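Local coordinates for protein phosphoribosylformylglycinamidine synthase 2 (Thermus thermophilus, PDB 3VIU) that belongs to the PurM-like AIR synthase-related proteins and, in this model, holds ADP and a magnesium ion, at residues I8-I18 and L31-S39. Sequence-based numbering, arbitrary orientation.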
loop_
_atom_site.group_PDB
_atom_site.type_symbol
_atom_site.label_atom_id
_atom_site.label_comp_id
_atom_site.label_asym_id
_atom_site.label_seq_id
_atom_site.Cartn_x
_atom_site.Cartn_y
_atom_site.Cartn_z
ATOM N N ILE A 8 -23.937 23.135 3.865
ATOM C CA ILE A 8 -23.376 22.052 3.062
ATOM C C ILE A 8 -22.191 21.385 3.760
ATOM O O ILE A 8 -21.827 20.255 3.434
ATOM C CB ILE A 8 -22.922 22.555 1.670
ATOM C CG1 ILE A 8 -21.834 23.618 1.822
ATOM C CG2 ILE A 8 -24.113 23.122 0.911
ATOM C CD1 ILE A 8 -21.275 24.112 0.505
ATOM N N GLY A 9 -21.592 22.090 4.719
ATOM C CA GLY A 9 -20.468 21.529 5.448
ATOM C C GLY A 9 -19.210 22.378 5.491
ATOM O O GLY A 9 -18.185 21.935 6.010
ATOM N N ILE A 10 -19.277 23.594 4.956
ATOM C CA ILE A 10 -18.113 24.474 4.949
ATOM C C ILE A 10 -18.040 25.387 6.167
ATOM O O ILE A 10 -18.877 26.273 6.351
ATOM C CB ILE A 10 -18.066 25.334 3.670
ATOM C CG1 ILE A 10 -17.763 24.434 2.466
ATOM C CG2 ILE A 10 -17.016 26.431 3.811
ATOM C CD1 ILE A 10 -17.625 25.168 1.152
ATOM N N PRO A 11 -17.018 25.180 7.013
ATOM C CA PRO A 11 -16.760 25.938 8.241
ATOM C C PRO A 11 -16.780 27.452 8.034
ATOM O O PRO A 11 -16.330 27.954 7.003
ATOM C CB PRO A 11 -15.382 25.436 8.667
ATOM C CG PRO A 11 -15.379 24.025 8.180
ATOM C CD PRO A 11 -15.973 24.161 6.803
ATOM N N GLU A 12 -17.298 28.170 9.025
ATOM C CA GLU A 12 -17.381 29.625 8.960
ATOM C C GLU A 12 -16.014 30.225 8.656
ATOM O O GLU A 12 -15.887 31.104 7.798
ATOM C CB GLU A 12 -17.904 30.188 10.285
ATOM C CG GLU A 12 -18.054 31.703 10.304
ATOM C CD GLU A 12 -19.063 32.200 9.284
ATOM O OE1 GLU A 12 -20.260 31.854 9.403
ATOM O OE2 GLU A 12 -18.657 32.934 8.360
ATOM N N GLY A 13 -14.996 29.746 9.367
ATOM C CA GLY A 13 -13.648 30.239 9.162
ATOM C C GLY A 13 -13.180 29.980 7.744
ATOM O O GLY A 13 -12.601 30.855 7.103
ATOM N N GLU A 14 -13.438 28.775 7.249
ATOM C CA GLU A 14 -13.040 28.408 5.897
ATOM C C GLU A 14 -13.803 29.191 4.841
ATOM O O GLU A 14 -13.245 29.550 3.806
ATOM C CB GLU A 14 -13.237 26.907 5.674
ATOM C CG GLU A 14 -11.985 26.095 5.942
ATOM C CD GLU A 14 -12.191 24.612 5.742
ATOM O OE1 GLU A 14 -12.795 24.226 4.720
ATOM O OE2 GLU A 14 -11.737 23.831 6.604
ATOM N N TYR A 15 -15.079 29.453 5.103
ATOM C CA TYR A 15 -15.906 30.202 4.164
ATOM C C TYR A 15 -15.427 31.642 4.085
ATOM O O TYR A 15 -15.385 32.234 3.008
ATOM C CB TYR A 15 -17.379 30.165 4.591
ATOM C CG TYR A 15 -18.281 31.040 3.746
ATOM C CD1 TYR A 15 -18.497 32.380 4.075
ATOM C CD2 TYR A 15 -18.890 30.539 2.597
ATOM C CE1 TYR A 15 -19.296 33.198 3.277
ATOM C CE2 TYR A 15 -19.691 31.348 1.790
ATOM C CZ TYR A 15 -19.888 32.674 2.136
ATOM O OH TYR A 15 -20.670 33.475 1.337
ATOM N N ARG A 16 -15.065 32.203 5.230
ATOM C CA ARG A 16 -14.590 33.573 5.264
ATOM C C ARG A 16 -13.304 33.690 4.454
ATOM O O ARG A 16 -13.054 34.713 3.814
ATOM C CB ARG A 16 -14.338 34.016 6.708
ATOM C CG ARG A 16 -14.290 35.526 6.866
ATOM C CD ARG A 16 -15.630 36.134 6.469
ATOM N NE ARG A 16 -16.681 35.758 7.410
ATOM C CZ ARG A 16 -17.969 35.639 7.099
ATOM N NH1 ARG A 16 -18.840 35.299 8.038
ATOM N NH2 ARG A 16 -18.385 35.844 5.853
ATOM N N GLU A 17 -12.492 32.637 4.477
ATOM C CA GLU A 17 -11.236 32.649 3.744
ATOM C C GLU A 17 -11.482 32.540 2.243
ATOM O O GLU A 17 -10.704 33.049 1.440
ATOM C CB GLU A 17 -10.329 31.509 4.208
ATOM C CG GLU A 17 -8.868 31.722 3.828
ATOM C CD GLU A 17 -7.928 30.755 4.522
ATOM O OE1 GLU A 17 -8.039 30.593 5.758
ATOM O OE2 GLU A 17 -7.068 30.165 3.830
ATOM N N ILE A 18 -12.570 31.877 1.871
ATOM C CA ILE A 18 -12.914 31.716 0.467
ATOM C C ILE A 18 -13.387 33.031 -0.140
ATOM O O ILE A 18 -13.119 33.308 -1.307
ATOM C CB ILE A 18 -14.019 30.642 0.276
ATOM C CG1 ILE A 18 -13.467 29.261 0.650
ATOM C CG2 ILE A 18 -14.521 30.647 -1.170
ATOM C CD1 ILE A 18 -14.486 28.157 0.603
ATOM N N LEU A 31 -19.504 27.280 -4.505
ATOM C CA LEU A 31 -19.498 26.862 -3.113
ATOM C C LEU A 31 -19.333 25.345 -3.061
ATOM O O LEU A 31 -18.508 24.823 -2.307
ATOM C CB LEU A 31 -20.804 27.261 -2.423
ATOM C CG LEU A 31 -20.686 27.924 -1.044
ATOM C CD1 LEU A 31 -22.063 27.983 -0.414
ATOM C CD2 LEU A 31 -19.744 27.149 -0.141
ATOM N N LEU A 32 -20.123 24.643 -3.869
ATOM C CA LEU A 32 -20.065 23.189 -3.918
ATOM C C LEU A 32 -18.672 22.702 -4.322
ATOM O O LEU A 32 -18.217 21.659 -3.853
ATOM C CB LEU A 32 -21.140 22.657 -4.877
ATOM C CG LEU A 32 -22.467 22.184 -4.254
ATOM C CD1 LEU A 32 -22.803 22.994 -3.022
ATOM C CD2 LEU A 32 -23.588 22.293 -5.278
ATOM N N LEU A 33 -17.990 23.460 -5.177
ATOM C CA LEU A 33 -16.648 23.085 -5.604
ATOM C C LEU A 33 -15.680 23.119 -4.412
ATOM O O LEU A 33 -14.877 22.197 -4.216
ATOM C CB LEU A 33 -16.150 24.030 -6.708
ATOM C CG LEU A 33 -16.908 24.058 -8.049
ATOM C CD1 LEU A 33 -16.214 25.020 -9.004
ATOM C CD2 LEU A 33 -16.965 22.666 -8.662
ATOM N N PHE A 34 -15.754 24.183 -3.617
ATOM C CA PHE A 34 -14.882 24.306 -2.459
ATOM C C PHE A 34 -15.163 23.239 -1.408
ATOM O O PHE A 34 -14.237 22.650 -0.855
ATOM C CB PHE A 34 -15.009 25.691 -1.827
ATOM C CG PHE A 34 -14.185 26.740 -2.509
ATOM C CD1 PHE A 34 -14.753 27.595 -3.447
ATOM C CD2 PHE A 34 -12.827 26.858 -2.232
ATOM C CE1 PHE A 34 -13.975 28.556 -4.100
ATOM C CE2 PHE A 34 -12.047 27.808 -2.877
ATOM C CZ PHE A 34 -12.621 28.658 -3.812
ATOM N N LYS A 35 -16.439 22.991 -1.134
ATOM C CA LYS A 35 -16.802 21.990 -0.145
ATOM C C LYS A 35 -16.034 20.699 -0.412
ATOM O O LYS A 35 -15.522 20.072 0.515
ATOM C CB LYS A 35 -18.310 21.710 -0.178
ATOM C CG LYS A 35 -18.756 20.670 0.854
ATOM C CD LYS A 35 -20.216 20.248 0.684
ATOM C CE LYS A 35 -20.439 19.496 -0.630
ATOM N NZ LYS A 35 -21.823 18.936 -0.751
ATOM N N VAL A 36 -15.931 20.319 -1.682
ATOM C CA VAL A 36 -15.239 19.090 -2.057
ATOM C C VAL A 36 -13.718 19.225 -2.177
ATOM O O VAL A 36 -12.980 18.346 -1.729
ATOM C CB VAL A 36 -15.809 18.523 -3.386
ATOM C CG1 VAL A 36 -15.104 17.217 -3.752
ATOM C CG2 VAL A 36 -17.310 18.285 -3.243
HETATM N N MSE A 37 -13.244 20.314 -2.772
HETATM C CA MSE A 37 -11.803 20.503 -2.928
HETATM C C MSE A 37 -11.089 20.820 -1.618
HETATM O O MSE A 37 -9.888 20.591 -1.490
HETATM C CB MSE A 37 -11.517 21.607 -3.950
HETATM C CG MSE A 37 -11.831 21.209 -5.385
HETATM SE SE MSE A 37 -10.758 19.695 -6.023
HETATM C CE MSE A 37 -9.113 20.641 -6.446
ATOM N N TRP A 38 -11.833 21.334 -0.645
ATOM C CA TRP A 38 -11.272 21.686 0.652
ATOM C C TRP A 38 -11.525 20.642 1.739
ATOM O O TRP A 38 -11.160 20.842 2.898
ATOM C CB TRP A 38 -11.810 23.050 1.082
ATOM C CG TRP A 38 -11.040 24.186 0.488
ATOM C CD1 TRP A 38 -10.337 24.177 -0.684
ATOM C CD2 TRP A 38 -10.871 25.495 1.047
ATOM N NE1 TRP A 38 -9.735 25.395 -0.885
ATOM C CE2 TRP A 38 -10.048 26.224 0.162
ATOM C CE3 TRP A 38 -11.336 26.124 2.213
ATOM C CZ2 TRP A 38 -9.678 27.551 0.402
ATOM C CZ3 TRP A 38 -10.969 27.444 2.450
ATOM C CH2 TRP A 38 -10.147 28.142 1.547
ATOM N N SER A 39 -12.154 19.531 1.365
ATOM C CA SER A 39 -12.430 18.453 2.312
ATOM C C SER A 39 -11.092 17.771 2.614
ATOM O O SER A 39 -10.172 17.827 1.794
ATOM C CB SER A 39 -13.407 17.438 1.702
ATOM O OG SER A 39 -12.798 16.699 0.654
#
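Ile10, in the turn leading into helix 12-22, comes nearest to Lys35 of helix 28-37, CA to CA 5.8 Å, and no hydrogen bond joins the two segments. Gly9, with positive phi, is the first residue to leave the helical path, and Pro11 follows as N-cap of helix 12-22, its O taking the N-H of Tyr15. Ile18 does much of the work at the other end. With CG1 anti to the carbonyl carbon (chi1 -67°), its side chain forks at CB: CG2 sits over one face of Phe34, 3.7 Å from the ring centroid and 14° off the normal, while CG1 lies over the six-membered ring of Trp38, 3.9 Å from its centroid. Ile18 CD1 reaches past CG1 to lie 3.4 Å from Phe34 CG. Glu14 and Trp38 run past each other in opposite directions, the extended carboxylate chain following the indole edge; Glu14 OE1 stops 3.5 Å from Trp38 CE3, with the carboxylate and ring planes 62° apart. Beyond the two segments, Glu14 OE2 bridges to Lys45 and bonds Tyr366, and Trp38 NE1 donates to Ala359 O, so Glu14 OE2 and Trp38 NE1 each have a partner beyond the pair. Around the turn, Ile10 CG1 rests on the backbone and CB of Lys35, 3.7 Å from Lys35 CA, and Ile8 CD1 reaches Leu31 CD2 at 3.5 Å, although Ile8 is poorly ordered. Lys35 runs extended out to CD, which lies 3.7 Å from Ile8 CB; the chain bends only beyond it. Within the amidotransferase linker region, helix 12-22 and the turn before it, with Ile8, are thus packed on helix 28-37 by apolar and CH-pi contacts, while the polar bonds of Glu14 and Trp38 tie this unit to the rest of the chain.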